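Local coordinates for periplasmic zinc-binding protein troA (Treponema pallidum, PDB 1K0F) that binds zinc with high affinity in the periplasm and delivers it to the membrane permease of an ABC transporter for import into the cytoplasm, at residues 3-8 and 52-57; 212-217 and 239-244. All coordinates share one frame; numbering follows the deposited sequence.

Interaction 1 of 2, residues 3-8 and 52-57; sequences PLVVTT and ADLILY
In Val-5, CG1 is anti to the backbone N (chi1 169°), which leaves CG2 anti to the carbonyl carbon; CG of Leu-54 is likewise anti to its N, and the two side chains run side by side, CG2 of Val-5 on CD2 of Leu-54 at 3.6 Å. On the other face of the sheet Val-6 sets CG2 beside its own backbone N, and this branch reaches CB of Ala-52, the residue at which the chain leaves helix 43-51. CG and CD2 of Leu-4 lie along the backbone of the same alanine. The strands themselves pair in parallel. Leu-4 O is gripped twice, by Asp-53 N in its carbonyl plane at 2.6 Å and by Leu-54 N at 3.1 Å. Val-6 then uses both its polar backbone atoms: its N donates to Leu-54 O and its O accepts from Leu-56 N, both at 2.7 Å. A weak bond from Thr-8 N to Leu-56 O ends the series. OG1 of Thr-8 is hydrogen-bonded to OE2 of Glu-63, and helices 107-124 and 10-20 cover the face carrying Val-5, Leu-54, Thr-7 and Leu-56. Two inner strands of a parallel sheet ordered 25-28, 4-7, 54-57, 78-81 are thus joined, as in the alpha/beta lobes of cluster 9 solute-binding proteins.

Interaction 2 of 2, residues 212-217 and 239-244; sequences PAIFIE and VQIGGE
Pro-212 O and Gln-240 N open the pairing of strands 213-217 and 240-244, the amide donating over 3.1 Å from a position tilted out of the carbonyl plane. Next, Ile-214 takes part through both backbone polar atoms: its N gives a hydrogen bond to Gln-240 O at 2.7 Å, and its O receives Gly-242 N, where the angle at the hydrogen is bent to 130°. Ile-214 O and Gln-240 O, 3.0 Å apart, are two acceptors and not bonded. Beyond this the register slips by one residue, a beta bulge at Gly-242 and Gly-243, and pairing resumes with Ile-216 N bonded to Gly-243 O at 3.1 Å. The backbone of Gly-243, at phi 137°, takes a conformation that calls for glycine, while CA of Gly-242 lies over one face of the Phe-215 ring, 4.1 Å from its centroid and displaced toward the rim, in a CH-pi contact. On the side away from that ring, Ile-214 crosses Val-239 at about a right angle, CG1 of Ile-214 on CG2 of Val-239 at 3.5 Å. OE2 of Glu-217 is hydrogen-bonded outside the pair to Ser-247 OG and His-168 ND1; Glu-244 bonds through O to His-266 NE2 and weakly through OE2 to His-222 NE2. Helix 225-233, the beta-alpha-beta crossover, packs on Ile-214, Val-239 and Ile-241, whereas Phe-215 meets helix 260-273 and neighbouring strand 163-166.

How the interactions relate
Interactions 1 and 2 lie on opposite sides of the chain's centre, with their own centres about 35 Å apart and their nearest atoms about 16 Å apart. Each pairs parallel strands. The end of segment 212-217 reaches the zinc site of His-37, His-102, His-168 and Asp-248, which holds no zinc in this closed structure: the side chain of Glu-217 comes about 3 Å from that of His-168 and about 6 Å from that of Asp-248, consistent with a second-shell residue that, through its hydrogen bond, helps orient the histidine. Thr-8, at the end of segment 3-8, lies nearby, its side chain about 9 Å from that of Asp-248 and about 11 Å from that of His-37.

Interaction 1 of 2, residues 3-8 and 52-57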
loop_
_atom_site.group_PDB
_atom_site.type_symbol
_atom_site.label_atom_id
_atom_site.label_comp_id
_atom_site.label_asym_id
_atom_site.label_seq_id
_atom_site.Cartn_x
_atom_site.Cartn_y
_atom_site.Cartn_z
ATOM N N PRO A 3 -26.354 1.682 -1.424
ATOM C CA PRO A 3 -25.587 2.446 -0.425
ATOM C C PRO A 3 -24.223 2.953 -0.888
ATOM O O PRO A 3 -23.526 2.296 -1.666
ATOM C CB PRO A 3 -25.448 1.474 0.739
ATOM C CG PRO A 3 -25.520 0.146 0.092
ATOM C CD PRO A 3 -26.551 0.294 -0.979
ATOM N N LEU A 4 -23.845 4.125 -0.387
ATOM C CA LEU A 4 -22.588 4.749 -0.747
ATOM C C LEU A 4 -21.440 4.334 0.145
ATOM O O LEU A 4 -21.428 4.644 1.330
ATOM C CB LEU A 4 -22.723 6.267 -0.682
ATOM C CG LEU A 4 -21.438 7.006 -1.038
ATOM C CD1 LEU A 4 -21.015 6.611 -2.442
ATOM C CD2 LEU A 4 -21.652 8.507 -0.938
ATOM N N VAL A 5 -20.474 3.625 -0.427
ATOM C CA VAL A 5 -19.302 3.212 0.326
ATOM C C VAL A 5 -18.221 4.181 -0.107
ATOM O O VAL A 5 -18.122 4.508 -1.288
ATOM C CB VAL A 5 -18.844 1.782 -0.040
ATOM C CG1 VAL A 5 -17.469 1.494 0.574
ATOM C CG2 VAL A 5 -19.875 0.769 0.438
ATOM N N VAL A 6 -17.419 4.661 0.830
ATOM C CA VAL A 6 -16.357 5.587 0.466
ATOM C C VAL A 6 -15.074 5.143 1.113
ATOM O O VAL A 6 -15.002 4.994 2.330
ATOM C CB VAL A 6 -16.660 7.032 0.908
ATOM C CG1 VAL A 6 -15.393 7.886 0.789
ATOM C CG2 VAL A 6 -17.776 7.625 0.036
ATOM N N THR A 7 -14.060 4.932 0.288
ATOM C CA THR A 7 -12.775 4.481 0.789
ATOM C C THR A 7 -11.664 5.466 0.454
ATOM O O THR A 7 -11.811 6.324 -0.416
ATOM C CB THR A 7 -12.415 3.100 0.207
ATOM O OG1 THR A 7 -11.761 3.273 -1.051
ATOM C CG2 THR A 7 -13.664 2.260 0.012
ATOM N N THR A 8 -10.548 5.316 1.152
ATOM C CA THR A 8 -9.405 6.174 0.959
ATOM C C THR A 8 -8.469 5.584 -0.079
ATOM O O THR A 8 -8.623 5.829 -1.264
ATOM C CB THR A 8 -8.672 6.354 2.282
ATOM O OG1 THR A 8 -8.500 5.071 2.896
ATOM C CG2 THR A 8 -9.485 7.239 3.230
ATOM N N ALA A 52 -21.754 9.181 2.569
ATOM C CA ALA A 52 -21.410 7.766 2.589
ATOM C C ALA A 52 -22.172 7.028 3.674
ATOM O O ALA A 52 -22.479 7.579 4.725
ATOM C CB ALA A 52 -19.917 7.593 2.799
ATOM N N ASP A 53 -22.503 5.778 3.392
ATOM C CA ASP A 53 -23.192 4.939 4.354
ATOM C C ASP A 53 -22.113 4.103 5.020
ATOM O O ASP A 53 -22.287 3.598 6.127
ATOM C CB ASP A 53 -24.182 4.025 3.644
ATOM C CG ASP A 53 -25.156 4.786 2.805
ATOM O OD1 ASP A 53 -25.730 5.771 3.332
ATOM O OD2 ASP A 53 -25.346 4.408 1.634
ATOM N N LEU A 54 -20.989 3.972 4.324
ATOM C CA LEU A 54 -19.865 3.199 4.825
ATOM C C LEU A 54 -18.555 3.857 4.443
ATOM O O LEU A 54 -18.264 4.024 3.265
ATOM C CB LEU A 54 -19.909 1.787 4.241
ATOM C CG LEU A 54 -18.651 0.946 4.415
ATOM C CD1 LEU A 54 -18.467 0.654 5.892
ATOM C CD2 LEU A 54 -18.762 -0.342 3.622
ATOM N N ILE A 55 -17.770 4.241 5.439
ATOM C CA ILE A 55 -16.475 4.850 5.175
ATOM C C ILE A 55 -15.396 3.844 5.553
ATOM O O ILE A 55 -15.408 3.283 6.654
ATOM C CB ILE A 55 -16.256 6.141 5.980
ATOM C CG1 ILE A 55 -17.097 7.275 5.390
ATOM C CG2 ILE A 55 -14.784 6.533 5.930
ATOM C CD1 ILE A 55 -17.082 8.534 6.231
ATOM N N LEU A 56 -14.468 3.621 4.623
ATOM C CA LEU A 56 -13.389 2.664 4.819
ATOM C C LEU A 56 -12.010 3.288 4.674
ATOM O O LEU A 56 -11.726 4.004 3.713
ATOM C CB LEU A 56 -13.527 1.504 3.827
ATOM C CG LEU A 56 -14.659 0.505 4.088
ATOM C CD1 LEU A 56 -14.624 -0.593 3.034
ATOM C CD2 LEU A 56 -14.524 -0.079 5.482
ATOM N N TYR A 57 -11.157 3.001 5.646
ATOM C CA TYR A 57 -9.802 3.499 5.636
ATOM C C TYR A 57 -8.884 2.521 6.364
ATOM O O TYR A 57 -9.333 1.672 7.140
ATOM C CB TYR A 57 -9.740 4.896 6.263
ATOM C CG TYR A 57 -10.027 4.977 7.751
ATOM C CD1 TYR A 57 -11.309 4.743 8.255
ATOM C CD2 TYR A 57 -9.026 5.372 8.648
ATOM C CE1 TYR A 57 -11.584 4.902 9.598
ATOM C CE2 TYR A 57 -9.296 5.535 10.001
ATOM C CZ TYR A 57 -10.574 5.299 10.469
ATOM O OH TYR A 57 -10.824 5.442 11.817
#

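Interaction 2 of 2, residues 212-217 and 239-244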
loop_
_atom_site.group_PDB
_atom_site.type_symbol
_atom_site.label_atom_id
_atom_site.label_comp_id
_atom_site.label_asym_id
_atom_site.label_seq_id
_atom_site.Cartn_x
_atom_site.Cartn_y
_atom_site.Cartn_z
ATOM N N PRO A 212 21.785 -3.577 -8.513
ATOM C CA PRO A 212 21.494 -3.457 -9.943
ATOM C C PRO A 212 20.425 -2.403 -10.152
ATOM O O PRO A 212 20.436 -1.696 -11.147
ATOM C CB PRO A 212 21.010 -4.854 -10.340
ATOM C CG PRO A 212 20.615 -5.500 -9.057
ATOM C CD PRO A 212 21.526 -4.937 -8.012
ATOM N N ALA A 213 19.512 -2.285 -9.194
ATOM C CA ALA A 213 18.461 -1.301 -9.341
ATOM C C ALA A 213 17.789 -0.839 -8.056
ATOM O O ALA A 213 17.706 -1.568 -7.078
ATOM C CB ALA A 213 17.395 -1.835 -10.312
ATOM N N ILE A 214 17.316 0.401 -8.089
ATOM C CA ILE A 214 16.588 1.023 -6.996
ATOM C C ILE A 214 15.246 1.327 -7.665
ATOM O O ILE A 214 15.167 1.305 -8.890
ATOM C CB ILE A 214 17.279 2.338 -6.518
ATOM C CG1 ILE A 214 17.641 3.226 -7.710
ATOM C CG2 ILE A 214 18.541 2.002 -5.729
ATOM C CD1 ILE A 214 17.929 4.659 -7.330
ATOM N N PHE A 215 14.199 1.608 -6.894
ATOM C CA PHE A 215 12.898 1.861 -7.506
ATOM C C PHE A 215 12.195 3.166 -7.186
ATOM O O PHE A 215 12.333 3.731 -6.106
ATOM C CB PHE A 215 11.949 0.712 -7.181
ATOM C CG PHE A 215 12.449 -0.618 -7.642
ATOM C CD1 PHE A 215 13.574 -1.190 -7.059
ATOM C CD2 PHE A 215 11.832 -1.277 -8.696
ATOM C CE1 PHE A 215 14.084 -2.399 -7.523
ATOM C CE2 PHE A 215 12.336 -2.493 -9.172
ATOM C CZ PHE A 215 13.465 -3.054 -8.584
ATOM N N ILE A 216 11.425 3.643 -8.151
ATOM C CA ILE A 216 10.648 4.858 -7.975
ATOM C C ILE A 216 9.327 4.393 -7.386
ATOM O O ILE A 216 9.125 3.206 -7.137
ATOM C CB ILE A 216 10.362 5.583 -9.329
ATOM C CG1 ILE A 216 10.549 4.618 -10.494
ATOM C CG2 ILE A 216 11.305 6.780 -9.505
ATOM C CD1 ILE A 216 10.077 5.165 -11.797
ATOM N N GLU A 217 8.419 5.326 -7.165
ATOM C CA GLU A 217 7.133 4.972 -6.623
ATOM C C GLU A 217 6.095 5.903 -7.174
ATOM O O GLU A 217 6.370 7.064 -7.435
ATOM C CB GLU A 217 7.158 5.056 -5.116
ATOM C CG GLU A 217 7.837 3.877 -4.474
ATOM C CD GLU A 217 7.787 3.959 -2.978
ATOM O OE1 GLU A 217 8.584 3.273 -2.308
ATOM O OE2 GLU A 217 6.945 4.723 -2.470
ATOM N N VAL A 239 23.052 2.761 -10.854
ATOM C CA VAL A 239 21.895 1.996 -10.465
ATOM C C VAL A 239 20.740 2.358 -11.381
ATOM O O VAL A 239 20.536 3.518 -11.747
ATOM C CB VAL A 239 21.509 2.258 -8.998
ATOM C CG1 VAL A 239 21.085 3.702 -8.812
ATOM C CG2 VAL A 239 20.402 1.307 -8.586
ATOM N N GLN A 240 20.003 1.335 -11.768
ATOM C CA GLN A 240 18.871 1.501 -12.639
ATOM C C GLN A 240 17.647 1.735 -11.785
ATOM O O GLN A 240 17.520 1.149 -10.721
ATOM C CB GLN A 240 18.657 0.225 -13.440
ATOM C CG GLN A 240 19.184 0.241 -14.853
ATOM C CD GLN A 240 18.624 -0.908 -15.660
ATOM O OE1 GLN A 240 18.678 -2.060 -15.231
ATOM N NE2 GLN A 240 18.072 -0.606 -16.831
ATOM N N ILE A 241 16.758 2.610 -12.227
ATOM C CA ILE A 241 15.513 2.802 -11.505
ATOM C C ILE A 241 14.818 1.551 -12.042
ATOM O O ILE A 241 14.200 1.581 -13.101
ATOM C CB ILE A 241 14.793 4.101 -11.961
ATOM C CG1 ILE A 241 15.081 5.232 -10.975
ATOM C CG2 ILE A 241 13.300 3.897 -12.011
ATOM C CD1 ILE A 241 16.526 5.637 -10.909
ATOM N N GLY A 242 14.993 0.438 -11.336
ATOM C CA GLY A 242 14.428 -0.834 -11.760
ATOM C C GLY A 242 12.939 -0.898 -12.033
ATOM O O GLY A 242 12.390 -1.977 -12.271
ATOM N N GLY A 243 12.273 0.244 -11.984
ATOM C CA GLY A 243 10.859 0.251 -12.251
ATOM C C GLY A 243 10.190 1.145 -11.247
ATOM O O GLY A 243 10.767 1.475 -10.217
ATOM N N GLU A 244 8.972 1.555 -11.556
ATOM C CA GLU A 244 8.225 2.399 -10.649
ATOM C C GLU A 244 7.389 1.472 -9.824
ATOM O O GLU A 244 6.704 0.623 -10.364
ATOM C CB GLU A 244 7.319 3.342 -11.417
ATOM C CG GLU A 244 7.061 4.622 -10.681
ATOM C CD GLU A 244 5.908 5.380 -11.262
ATOM O OE1 GLU A 244 5.336 4.891 -12.257
ATOM O OE2 GLU A 244 5.564 6.455 -10.734
#